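Local coordinates for GCN5-related N-acetyltransferase (Kribbella flavida, PDB 4H89), which probably transfers an acyl group, most likely acetyl from acetyl-CoA, to an amine, as GNAT-family enzymes do, though its own substrate is not established, at residues R12-A17 with S60-A65; P24-I29 with S93-A98; G86-S91 with G121-Q126; A129-N134 with V164-M169. All blocks are in the same frame, centred on the assembly; numbering follows the deposited sequence.

Interaction 1. Residues R12-A17 with S60-A65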
loop_
_atom_site.group_PDB
_atom_site.type_symbol
_atom_site.label_atom_id
_atom_site.label_comp_id
_atom_site.label_asym_id
_atom_site.label_seq_id
_atom_site.Cartn_x
_atom_site.Cartn_y
_atom_site.Cartn_z
ATOM N N ARG A 12 -24.935 6.055 4.748
ATOM C CA ARG A 12 -24.854 7.493 4.894
ATOM C C ARG A 12 -23.463 7.840 5.408
ATOM O O ARG A 12 -22.705 6.985 5.890
ATOM C CB ARG A 12 -25.887 8.031 5.891
ATOM C CG ARG A 12 -25.759 7.484 7.306
ATOM C CD ARG A 12 -26.564 8.293 8.311
ATOM N NE ARG A 12 -26.564 7.723 9.657
ATOM C CZ ARG A 12 -25.546 7.767 10.555
ATOM N NH1 ARG A 12 -24.393 8.354 10.314
ATOM N NH2 ARG A 12 -25.665 7.210 11.774
ATOM N N ASP A 13 -23.101 9.129 5.292
ATOM C CA ASP A 13 -21.850 9.578 5.836
ATOM C C ASP A 13 -21.795 9.245 7.344
ATOM O O ASP A 13 -22.759 9.388 8.083
ATOM C CB ASP A 13 -21.659 11.092 5.708
ATOM C CG ASP A 13 -21.451 11.567 4.305
ATOM O OD1 ASP A 13 -21.526 10.812 3.333
ATOM O OD2 ASP A 13 -21.232 12.799 4.200
ATOM N N ALA A 14 -20.638 8.787 7.794
ATOM C CA ALA A 14 -20.405 8.534 9.200
ATOM C C ALA A 14 -20.391 9.870 9.942
ATOM O O ALA A 14 -19.889 10.863 9.429
ATOM C CB ALA A 14 -19.088 7.809 9.391
ATOM N N GLU A 15 -20.935 9.854 11.158
ATOM C CA GLU A 15 -20.897 10.981 12.076
ATOM C C GLU A 15 -19.866 10.635 13.121
ATOM O O GLU A 15 -19.593 9.461 13.363
ATOM C CB GLU A 15 -22.293 11.186 12.716
ATOM C CG GLU A 15 -23.312 11.619 11.628
ATOM C CD GLU A 15 -24.814 11.463 11.953
ATOM O OE1 GLU A 15 -25.210 11.353 13.139
ATOM O OE2 GLU A 15 -25.630 11.464 10.980
ATOM N N ASP A 16 -19.280 11.628 13.756
ATOM C CA ASP A 16 -18.260 11.373 14.792
ATOM C C ASP A 16 -18.739 10.461 15.903
ATOM O O ASP A 16 -18.010 9.547 16.349
ATOM C CB ASP A 16 -17.795 12.677 15.378
ATOM C CG ASP A 16 -17.100 13.528 14.362
ATOM O OD1 ASP A 16 -16.000 13.109 13.896
ATOM O OD2 ASP A 16 -17.682 14.581 14.004
ATOM N N ALA A 17 -20.005 10.621 16.246
ATOM C CA ALA A 17 -20.662 9.796 17.229
ATOM C C ALA A 17 -20.836 8.339 16.850
ATOM O O ALA A 17 -21.130 7.528 17.745
ATOM C CB ALA A 17 -22.009 10.408 17.585
ATOM N N SER A 60 -11.925 11.946 0.084
ATOM C CA SER A 60 -12.038 10.810 1.001
ATOM C C SER A 60 -13.352 10.900 1.722
ATOM O O SER A 60 -13.937 11.956 1.823
ATOM C CB SER A 60 -10.893 10.879 2.012
ATOM O OG SER A 60 -9.623 10.683 1.369
ATOM N N ARG A 61 -13.804 9.750 2.242
ATOM C CA ARG A 61 -15.106 9.680 2.883
ATOM C C ARG A 61 -15.184 8.443 3.739
ATOM O O ARG A 61 -14.539 7.442 3.425
ATOM C CB ARG A 61 -16.202 9.694 1.800
ATOM C CG ARG A 61 -17.654 9.511 2.263
ATOM C CD ARG A 61 -18.561 9.800 1.068
ATOM N NE ARG A 61 -19.967 9.591 1.368
ATOM C CZ ARG A 61 -20.722 8.618 0.880
ATOM N NH1 ARG A 61 -20.213 7.718 0.076
ATOM N NH2 ARG A 61 -21.967 8.580 1.235
ATOM N N THR A 62 -15.955 8.537 4.825
ATOM C CA THR A 62 -16.287 7.360 5.646
ATOM C C THR A 62 -17.782 7.296 5.754
ATOM O O THR A 62 -18.443 8.312 5.998
ATOM C CB THR A 62 -15.626 7.463 7.012
ATOM O OG1 THR A 62 -14.223 7.657 6.844
ATOM C CG2 THR A 62 -15.904 6.244 7.891
ATOM N N THR A 63 -18.327 6.092 5.581
ATOM C CA THR A 63 -19.752 5.840 5.665
ATOM C C THR A 63 -20.075 4.806 6.724
ATOM O O THR A 63 -19.190 4.054 7.143
ATOM C CB THR A 63 -20.310 5.319 4.340
ATOM O OG1 THR A 63 -19.678 4.088 4.025
ATOM C CG2 THR A 63 -20.068 6.322 3.231
ATOM N N VAL A 64 -21.346 4.797 7.102
ATOM C CA VAL A 64 -21.912 3.704 7.906
ATOM C C VAL A 64 -23.127 3.159 7.188
ATOM O O VAL A 64 -23.840 3.902 6.493
ATOM C CB VAL A 64 -22.270 4.086 9.351
ATOM C CG1 VAL A 64 -21.031 4.283 10.175
ATOM C CG2 VAL A 64 -23.182 5.301 9.384
ATOM N N ALA A 65 -23.379 1.871 7.403
ATOM C CA ALA A 65 -24.652 1.248 7.045
ATOM C C ALA A 65 -25.434 1.132 8.365
ATOM O O ALA A 65 -24.905 0.625 9.361
ATOM C CB ALA A 65 -24.414 -0.121 6.513
#
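R12 and V64 form an antiparallel hydrogen-bonded pair that joins strand 10-13 to strand 61-66 at one margin of the GNAT sheet. R12 N donates to V64 O at 3.0 Å, and V64 N returns the bond to R12 O. Two residues on, A14 N donates to T62 O, with the donor tilted 31° from the carbonyl plane. Beside this ladder the side chains of R12 and V64 run the same way. R12 sets off with CG wedged between its backbone N and carbonyl carbon (chi1 60°), then stays extended to NE. This lays one guanidinium face on V64 CG2, which comes 3.4 Å from NH1. The opposite face meets a carboxylate oxygen of E15, by charge alone. NH1 also donates to D13 O and forms a salt bridge with D18.

On the other flank R61 crosses D13 at about a right angle. Its extended chain presents one side of the guanidinium, and both NE and NH2 hold D13 OD1. T63 CG2 lies over the centre of one face of the R61 guanidinium, while NH1 is paired with D112 of helix 105-119. A leucine in place of R61 would probably leave the D13 and D112 carboxylates without their shared cation. The D13 carboxylate and R61 guanidinium planes stand 67° apart, and R61 NE meets D13 OD1 at 2.8 Å from above the carboxylate plane.

Interaction 2. Residues P24-I29 with S93-A98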
loop_
_atom_site.group_PDB
_atom_site.type_symbol
_atom_site.label_atom_id
_atom_site.label_comp_id
_atom_site.label_asym_id
_atom_site.label_seq_id
_atom_site.Cartn_x
_atom_site.Cartn_y
_atom_site.Cartn_z
ATOM N N PRO A 24 -15.622 -1.758 17.743
ATOM C CA PRO A 24 -15.625 -3.219 17.938
ATOM C C PRO A 24 -15.518 -4.023 16.677
ATOM O O PRO A 24 -15.015 -5.153 16.731
ATOM C CB PRO A 24 -16.924 -3.498 18.714
ATOM C CG PRO A 24 -17.672 -2.215 18.799
ATOM C CD PRO A 24 -16.800 -1.095 18.329
ATOM N N PHE A 25 -15.985 -3.506 15.532
ATOM C CA PHE A 25 -15.797 -4.247 14.273
ATOM C C PHE A 25 -14.355 -4.402 13.944
ATOM O O PHE A 25 -13.920 -5.441 13.495
ATOM C CB PHE A 25 -16.401 -3.547 13.039
ATOM C CG PHE A 25 -17.832 -3.139 13.161
ATOM C CD1 PHE A 25 -18.670 -3.716 14.087
ATOM C CD2 PHE A 25 -18.324 -2.148 12.297
ATOM C CE1 PHE A 25 -19.978 -3.313 14.202
ATOM C CE2 PHE A 25 -19.633 -1.721 12.426
ATOM C CZ PHE A 25 -20.467 -2.328 13.360
ATOM N N PHE A 26 -13.624 -3.300 14.087
ATOM C CA PHE A 26 -12.199 -3.294 13.859
ATOM C C PHE A 26 -11.517 -4.325 14.731
ATOM O O PHE A 26 -10.705 -5.136 14.275
ATOM C CB PHE A 26 -11.615 -1.875 14.026
ATOM C CG PHE A 26 -10.136 -1.852 13.936
ATOM C CD1 PHE A 26 -9.504 -1.955 12.709
ATOM C CD2 PHE A 26 -9.349 -1.783 15.045
ATOM C CE1 PHE A 26 -8.133 -1.942 12.606
ATOM C CE2 PHE A 26 -7.959 -1.818 14.939
ATOM C CZ PHE A 26 -7.356 -1.885 13.725
ATOM N N ARG A 27 -11.799 -4.273 16.028
ATOM C CA ARG A 27 -11.223 -5.249 16.955
ATOM C C ARG A 27 -11.544 -6.694 16.576
ATOM O O ARG A 27 -10.630 -7.541 16.645
ATOM C CB ARG A 27 -11.623 -4.949 18.387
ATOM C CG ARG A 27 -11.137 -3.620 18.906
ATOM C CD ARG A 27 -9.625 -3.463 18.910
ATOM N NE ARG A 27 -9.264 -2.194 19.504
ATOM C CZ ARG A 27 -8.083 -1.621 19.366
ATOM N NH1 ARG A 27 -7.138 -2.135 18.620
ATOM N NH2 ARG A 27 -7.860 -0.450 19.925
ATOM N N GLU A 28 -12.797 -6.973 16.164
ATOM C CA GLU A 28 -13.203 -8.339 15.725
ATOM C C GLU A 28 -12.304 -8.764 14.565
ATOM O O GLU A 28 -11.722 -9.849 14.573
ATOM C CB GLU A 28 -14.674 -8.420 15.211
ATOM C CG GLU A 28 -15.834 -8.177 16.199
ATOM C CD GLU A 28 -17.294 -8.266 15.613
ATOM O OE1 GLU A 28 -17.654 -7.818 14.465
ATOM O OE2 GLU A 28 -18.157 -8.767 16.354
ATOM N N ILE A 29 -12.139 -7.877 13.578
ATOM C CA ILE A 29 -11.344 -8.233 12.387
ATOM C C ILE A 29 -9.893 -8.544 12.697
ATOM O O ILE A 29 -9.363 -9.532 12.196
ATOM C CB ILE A 29 -11.437 -7.146 11.296
ATOM C CG1 ILE A 29 -12.823 -7.227 10.637
ATOM C CG2 ILE A 29 -10.322 -7.267 10.250
ATOM C CD1 ILE A 29 -13.209 -6.015 9.804
ATOM N N SER A 93 -11.892 0.336 2.110
ATOM C CA SER A 93 -11.962 -0.763 3.057
ATOM C C SER A 93 -13.363 -0.859 3.645
ATOM O O SER A 93 -14.055 0.132 3.736
ATOM C CB SER A 93 -10.961 -0.521 4.207
ATOM O OG SER A 93 -9.635 -0.416 3.730
ATOM N N PHE A 94 -13.732 -2.088 4.031
ATOM C CA PHE A 94 -15.073 -2.395 4.511
ATOM C C PHE A 94 -15.030 -3.215 5.775
ATOM O O PHE A 94 -14.201 -4.126 5.896
ATOM C CB PHE A 94 -15.860 -3.191 3.439
ATOM C CG PHE A 94 -15.933 -2.468 2.136
ATOM C CD1 PHE A 94 -16.941 -1.558 1.897
ATOM C CD2 PHE A 94 -14.955 -2.620 1.167
ATOM C CE1 PHE A 94 -16.963 -0.810 0.725
ATOM C CE2 PHE A 94 -14.979 -1.873 -0.001
ATOM C CZ PHE A 94 -15.999 -1.001 -0.246
HETATM N N MSE A 95 -15.947 -2.900 6.688
HETATM C CA MSE A 95 -16.148 -3.725 7.887
HETATM C C MSE A 95 -17.605 -3.883 8.094
HETATM O O MSE A 95 -18.347 -2.938 8.145
HETATM C CB MSE A 95 -15.566 -3.051 9.110
HETATM C CG MSE A 95 -14.098 -2.793 8.847
HETATM SE SE MSE A 95 -13.288 -2.290 10.529
HETATM C CE MSE A 95 -11.657 -3.344 10.328
ATOM N N VAL A 96 -18.021 -5.122 8.220
ATOM C CA VAL A 96 -19.415 -5.469 8.510
ATOM C C VAL A 96 -19.477 -6.235 9.833
ATOM O O VAL A 96 -18.737 -7.183 10.044
ATOM C CB VAL A 96 -20.007 -6.322 7.382
ATOM C CG1 VAL A 96 -21.424 -6.754 7.706
ATOM C CG2 VAL A 96 -19.981 -5.563 6.048
ATOM N N ALA A 97 -20.380 -5.828 10.706
ATOM C CA ALA A 97 -20.599 -6.529 11.973
ATOM C C ALA A 97 -20.879 -7.989 11.756
ATOM O O ALA A 97 -21.619 -8.340 10.875
ATOM C CB ALA A 97 -21.767 -5.886 12.726
ATOM N N ALA A 98 -20.261 -8.847 12.551
ATOM C CA ALA A 98 -20.515 -10.295 12.412
ATOM C C ALA A 98 -22.013 -10.617 12.397
ATOM O O ALA A 98 -22.511 -11.400 11.574
ATOM C CB ALA A 98 -19.835 -11.070 13.513
#
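A selenomethionine, M95, is the largest contributor to this contact, pushing from the strand into the side of helix 24-29. The helix passes over strand 93-96 at 97°, with the axes 8.4 Å apart, so the strand meets a short length of helix. M95 has CG anti to its carbonyl carbon (chi1 -57°) and is extended at the next torsion. Together these bring its selenium against the helix backbone, SE being 3.6 Å from F26 CA. The bend at chi3 then turns the methyl CE to the edge of the F26 ring, 3.5 Å from CD1. I29 lies beside M95, though the exact approach of its CD1 is doubtful. F25 CB packs on M95 CB at 4.0 Å.

The F25 ring lies just past the strand end, with A97 over one face. A97 CB comes to 3.5 Å from F25 CE1, and A97 N stands above the ring centre. An alanine at F25 would probably open a gap beneath A97 and leave this turn of chain less firmly placed against the helix. At the outer end A98 N makes a weak bond of 3.4 Å to E28 OE1, doubtful because E28 is modelled in two positions.

The contact sits on the face of the sheet that helix 19-32 covers. There W51 of helix 44-51 also touches M95, and A47 packs on F26. F94, pointing away from the helix, packs on L109 and C110 of helix 105-119.

Interaction 3. Residues G86-S91 with G121-Q126; sequences GAHVAS and GFRAIQ
A90 sets its methyl over the face of the F122 ring, a CH-pi contact with CB 3.7 Å from the ring centroid and 14° off the normal. F122 has CG anti to its carbonyl carbon, which turns the ring beneath the start of strand 89-96. There CE1 lies 3.2 Å from A87 O, and H88 O sits at the ring edge. The backbones alternate their bonds. R123 N donates to H88 O, A90 N to A124 O, and Q126 N to A90 O at 2.8 Å. Beyond them S91 OG adds a side-chain bond to Q126 O at 2.7 Å, nearly straight on to the carbonyl. S91 reaches it because OG is anti to the backbone N (chi1 -173°). On the face bearing V89 and A124, the CG1 branch of V89 crosses Q126 CB at 3.7 Å. The A124 amide is buried without a polar partner in the model.

Further out, H88 lies across the R123 side chain, its CD2 4.0 Å from CD, with ring and guanidinium planes 86° apart. NE2 of H88 is bonded to E154 O of the second subunit, and Y163 of that subunit meets the H88 ring edge-to-face. Inside the chain, W116 packs on the F122 ring, and M113 touches both A90 and I125. A type I turn from G86 leads into V89, and a Schellman motif at G121, where phi is positive, ends helix 105-119. The two neighbouring strands run parallel and are joined through helix 105-119, a beta-alpha-beta unit of the GNAT fold.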
loop_
_atom_site.group_PDB
_atom_site.type_symbol
_atom_site.label_atom_id
_atom_site.label_comp_id
_atom_site.label_asym_id
_atom_site.label_seq_id
_atom_site.Cartn_x
_atom_site.Cartn_y
_atom_site.Cartn_z
ATOM N N GLY A 86 -0.895 9.181 -8.810
ATOM C CA GLY A 86 -1.765 8.009 -8.698
ATOM C C GLY A 86 -3.144 8.260 -8.118
ATOM O O GLY A 86 -3.903 7.303 -7.905
ATOM N N ALA A 87 -3.480 9.526 -7.867
ATOM C CA ALA A 87 -4.642 9.860 -7.094
ATOM C C ALA A 87 -5.993 9.656 -7.828
ATOM O O ALA A 87 -7.058 9.820 -7.248
ATOM C CB ALA A 87 -4.535 11.259 -6.577
ATOM N N HIS A 88 -5.941 9.378 -9.132
ATOM C CA HIS A 88 -7.131 9.114 -9.906
ATOM C C HIS A 88 -7.682 7.691 -9.733
ATOM O O HIS A 88 -8.732 7.366 -10.279
ATOM C CB HIS A 88 -6.853 9.367 -11.399
ATOM C CG HIS A 88 -5.749 8.545 -11.927
ATOM N ND1 HIS A 88 -4.432 8.803 -11.624
ATOM C CD2 HIS A 88 -5.768 7.405 -12.641
ATOM C CE1 HIS A 88 -3.671 7.874 -12.168
ATOM N NE2 HIS A 88 -4.470 7.011 -12.793
ATOM N N VAL A 89 -6.972 6.887 -8.935
ATOM C CA VAL A 89 -7.440 5.562 -8.596
ATOM C C VAL A 89 -7.861 5.606 -7.113
ATOM O O VAL A 89 -7.043 5.945 -6.264
ATOM C CB VAL A 89 -6.343 4.506 -8.790
ATOM C CG1 VAL A 89 -6.870 3.126 -8.457
ATOM C CG2 VAL A 89 -5.797 4.517 -10.204
ATOM N N ALA A 90 -9.121 5.275 -6.838
ATOM C CA ALA A 90 -9.623 5.214 -5.470
ATOM C C ALA A 90 -9.346 3.844 -4.883
ATOM O O ALA A 90 -9.063 2.888 -5.586
ATOM C CB ALA A 90 -11.136 5.416 -5.515
ATOM N N SER A 91 -9.445 3.775 -3.559
ATOM C CA SER A 91 -9.517 2.484 -2.863
ATOM C C SER A 91 -10.466 2.623 -1.716
ATOM O O SER A 91 -11.018 3.697 -1.457
ATOM C CB SER A 91 -8.131 2.107 -2.394
ATOM O OG SER A 91 -8.098 0.772 -1.857
ATOM N N GLY A 121 -15.166 11.665 -9.639
ATOM C CA GLY A 121 -14.272 11.810 -10.761
ATOM C C GLY A 121 -13.120 10.843 -10.870
ATOM O O GLY A 121 -12.305 10.944 -11.781
ATOM N N PHE A 122 -13.086 9.826 -10.009
ATOM C CA PHE A 122 -12.021 8.845 -10.105
ATOM C C PHE A 122 -12.180 8.076 -11.415
ATOM O O PHE A 122 -13.281 7.928 -11.959
ATOM C CB PHE A 122 -12.073 7.892 -8.899
ATOM C CG PHE A 122 -11.642 8.508 -7.575
ATOM C CD1 PHE A 122 -10.326 8.565 -7.216
ATOM C CD2 PHE A 122 -12.578 9.055 -6.742
ATOM C CE1 PHE A 122 -9.923 9.059 -5.981
ATOM C CE2 PHE A 122 -12.209 9.527 -5.481
ATOM C CZ PHE A 122 -10.875 9.569 -5.109
ATOM N N ARG A 123 -11.068 7.514 -11.870
ATOM C CA ARG A 123 -11.012 6.715 -13.102
ATOM C C ARG A 123 -11.060 5.198 -12.864
ATOM O O ARG A 123 -11.333 4.443 -13.783
ATOM C CB ARG A 123 -9.762 7.029 -13.885
ATOM C CG ARG A 123 -9.830 8.366 -14.549
ATOM C CD ARG A 123 -8.513 8.787 -15.166
ATOM N NE ARG A 123 -8.672 9.747 -16.258
ATOM C CZ ARG A 123 -8.923 11.041 -16.093
ATOM N NH1 ARG A 123 -8.928 11.770 -17.161
ATOM N NH2 ARG A 123 -9.163 11.628 -14.884
ATOM N N ALA A 124 -10.830 4.758 -11.627
ATOM C CA ALA A 124 -10.788 3.347 -11.285
ATOM C C ALA A 124 -10.776 3.220 -9.774
ATOM O O ALA A 124 -10.620 4.193 -9.069
ATOM C CB ALA A 124 -9.559 2.698 -11.892
ATOM N N ILE A 125 -10.951 1.978 -9.354
ATOM C CA ILE A 125 -10.855 1.581 -7.953
ATOM C C ILE A 125 -9.940 0.361 -7.860
ATOM O O ILE A 125 -10.020 -0.547 -8.669
ATOM C CB ILE A 125 -12.214 1.184 -7.361
ATOM C CG1 ILE A 125 -13.266 2.254 -7.608
ATOM C CG2 ILE A 125 -12.116 0.940 -5.860
ATOM C CD1 ILE A 125 -14.707 1.813 -7.396
ATOM N N GLN A 126 -9.073 0.346 -6.863
ATOM C CA GLN A 126 -8.144 -0.752 -6.646
ATOM C C GLN A 126 -8.241 -1.194 -5.191
ATOM O O GLN A 126 -8.251 -0.351 -4.288
ATOM C CB GLN A 126 -6.723 -0.257 -6.943
ATOM C CG GLN A 126 -5.615 -1.245 -6.716
ATOM C CD GLN A 126 -4.295 -0.742 -7.181
ATOM O OE1 GLN A 126 -4.200 0.086 -8.125
ATOM N NE2 GLN A 126 -3.245 -1.249 -6.573
#

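Interaction 4. Residues A129-N134 with V164-M169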
loop_
_atom_site.group_PDB
_atom_site.type_symbol
_atom_site.label_atom_id
_atom_site.label_comp_id
_atom_site.label_asym_id
_atom_site.label_seq_id
_atom_site.Cartn_x
_atom_site.Cartn_y
_atom_site.Cartn_z
ATOM N N ALA A 129 -5.087 -5.663 -1.451
ATOM C CA ALA A 129 -4.856 -6.922 -0.781
ATOM C C ALA A 129 -6.154 -7.526 -0.315
ATOM O O ALA A 129 -6.768 -7.087 0.657
ATOM C CB ALA A 129 -3.947 -6.712 0.404
ATOM N N VAL A 130 -6.640 -8.499 -1.043
ATOM C CA VAL A 130 -7.825 -9.229 -0.718
ATOM C C VAL A 130 -7.415 -10.683 -0.469
ATOM O O VAL A 130 -6.801 -11.313 -1.298
ATOM C CB VAL A 130 -8.904 -9.176 -1.814
ATOM C CG1 VAL A 130 -10.138 -9.902 -1.317
ATOM C CG2 VAL A 130 -9.196 -7.717 -2.199
ATOM N N VAL A 131 -7.632 -11.167 0.762
ATOM C CA VAL A 131 -7.171 -12.491 1.144
ATOM C C VAL A 131 -7.914 -13.513 0.278
ATOM O O VAL A 131 -9.142 -13.504 0.207
ATOM C CB VAL A 131 -7.407 -12.766 2.657
ATOM C CG1 VAL A 131 -6.983 -14.178 3.028
ATOM C CG2 VAL A 131 -6.675 -11.737 3.521
ATOM N N GLU A 132 -7.170 -14.432 -0.355
ATOM C CA GLU A 132 -7.810 -15.318 -1.334
ATOM C C GLU A 132 -8.805 -16.312 -0.750
ATOM O O GLU A 132 -9.671 -16.804 -1.431
ATOM C CB GLU A 132 -6.802 -16.029 -2.226
ATOM C CG GLU A 132 -6.068 -17.097 -1.508
ATOM C CD GLU A 132 -5.247 -18.004 -2.425
ATOM O OE1 GLU A 132 -5.792 -18.458 -3.454
ATOM O OE2 GLU A 132 -4.125 -18.347 -2.048
ATOM N N THR A 133 -8.666 -16.564 0.528
ATOM C CA THR A 133 -9.605 -17.405 1.269
ATOM C C THR A 133 -10.863 -16.687 1.726
ATOM O O THR A 133 -11.799 -17.313 2.225
ATOM C CB THR A 133 -8.924 -18.018 2.502
ATOM O OG1 THR A 133 -8.318 -16.995 3.261
ATOM C CG2 THR A 133 -7.810 -18.950 2.051
ATOM N N ASN A 134 -10.911 -15.380 1.563
ATOM C CA ASN A 134 -12.077 -14.580 1.941
ATOM C C ASN A 134 -13.020 -14.596 0.750
ATOM O O ASN A 134 -13.259 -13.570 0.101
ATOM C CB ASN A 134 -11.600 -13.197 2.317
ATOM C CG ASN A 134 -12.694 -12.294 2.854
ATOM O OD1 ASN A 134 -13.827 -12.717 3.137
ATOM N ND2 ASN A 134 -12.349 -11.015 3.002
ATOM N N VAL A 164 -1.384 -18.013 2.529
ATOM C CA VAL A 164 -2.287 -17.910 1.384
ATOM C C VAL A 164 -2.043 -16.594 0.632
ATOM O O VAL A 164 -1.347 -15.665 1.093
ATOM C CB VAL A 164 -3.766 -18.029 1.814
ATOM C CG1 VAL A 164 -3.986 -19.354 2.520
ATOM C CG2 VAL A 164 -4.224 -16.875 2.680
ATOM N N GLY A 165 -2.604 -16.519 -0.570
ATOM C CA GLY A 165 -2.371 -15.356 -1.431
ATOM C C GLY A 165 -3.161 -14.124 -1.061
ATOM O O GLY A 165 -4.204 -14.180 -0.439
ATOM N N LEU A 166 -2.622 -12.984 -1.531
ATOM C CA LEU A 166 -3.316 -11.717 -1.499
ATOM C C LEU A 166 -3.590 -11.249 -2.942
ATOM O O LEU A 166 -2.644 -10.984 -3.677
ATOM C CB LEU A 166 -2.488 -10.670 -0.743
ATOM C CG LEU A 166 -2.360 -10.833 0.777
ATOM C CD1 LEU A 166 -1.448 -9.737 1.311
ATOM C CD2 LEU A 166 -3.740 -10.796 1.462
ATOM N N HIS A 167 -4.862 -11.164 -3.324
ATOM C CA HIS A 167 -5.230 -10.679 -4.629
ATOM C C HIS A 167 -5.071 -9.162 -4.650
ATOM O O HIS A 167 -5.405 -8.487 -3.663
ATOM C CB HIS A 167 -6.692 -10.930 -4.914
ATOM C CG HIS A 167 -7.131 -12.339 -4.980
ATOM N ND1 HIS A 167 -6.527 -13.348 -5.678
ATOM C CD2 HIS A 167 -8.252 -12.858 -4.437
ATOM C CE1 HIS A 167 -7.269 -14.442 -5.546
ATOM N NE2 HIS A 167 -8.312 -14.161 -4.792
ATOM N N VAL A 168 -4.693 -8.640 -5.815
ATOM C CA VAL A 168 -4.884 -7.237 -6.128
ATOM C C VAL A 168 -6.095 -7.199 -7.048
ATOM O O VAL A 168 -6.124 -7.937 -8.018
ATOM C CB VAL A 168 -3.646 -6.680 -6.863
ATOM C CG1 VAL A 168 -3.883 -5.210 -7.246
ATOM C CG2 VAL A 168 -2.424 -6.848 -5.954
HETATM N N MSE A 169 -7.097 -6.395 -6.725
HETATM C CA MSE A 169 -8.328 -6.340 -7.482
HETATM C C MSE A 169 -8.551 -4.926 -8.004
HETATM O O MSE A 169 -8.102 -3.951 -7.410
HETATM C CB MSE A 169 -9.528 -6.766 -6.692
HETATM C CG MSE A 169 -9.338 -8.180 -6.135
HETATM SE SE MSE A 169 -10.907 -9.020 -5.367
HETATM C CE MSE A 169 -11.981 -9.455 -6.919
HETATM O O HOH W 1 -10.194 -16.195 -4.101
#
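V130 and H167 form a hydrogen-bonded antiparallel pair, V130 N to H167 O at 2.9 Å and H167 N to V130 O at 2.8 Å. They join strands 124-131 and 164-172 of the mixed GNAT sheet. V131 and L166 follow as a non-hydrogen-bonded pair, and E132 N donates to G165 O just past the strand end.

E132 adds a side-chain bond to the ladder. CG is held between the backbone N and the carbonyl carbon (chi1 73°), and the chain then runs out extended along the partner strand. OE2 accepts from G165 N at 2.8 Å, met on the anti side and 25° out of the carboxylate plane. With the bond from E132 N, this residue takes both polar groups of G165.

On the face of V131 and L166 the contacts are apolar. V131 splits its branches, CG2 meeting L166 CD2 at 3.7 Å and CG1 meeting V164 CG2. The CG2 methyl of T133 crosses to V164 CG1, and A129 CB touches L166 CD1. R82 of the second subunit packs on A129 and L166.

On the face of V130 and H167, V130 CG2 lies 3.8 Å from SE of selenomethionine M169, the two side chains at about a right angle. V138 of helix 135-143 covers V130 and H167. The H167 ring is fixed at both nitrogens. ND1 bonds to T151 of strand 147-155, while NE2 is hydrogen-bonded at 2.9 Å to a water in the ring plane, and that water donates to E132 O.

Overall arrangement
From the N terminus, strand 10-13 pairs with strand 61-66 in interaction 1, closing a loop that contains helices 19-32 and 44-51. Interaction 2 opens within that loop and closes beyond it, so the two cross. It seats helix 19-32 on strand 89-96. Interaction 3 begins on the same strand before interaction 2 closes, so these also cross, and it ends on strand 124-131 after helix 105-119. Interaction 4 follows in series, closing a loop through helix 135-143 and strand 147-155. Interactions 3 and 4 touch where Q126 packs on V168 and M169, and both reach the second subunit. All four meet one sheet; interactions 1 and 4 lie on opposite sides of the chain's centre.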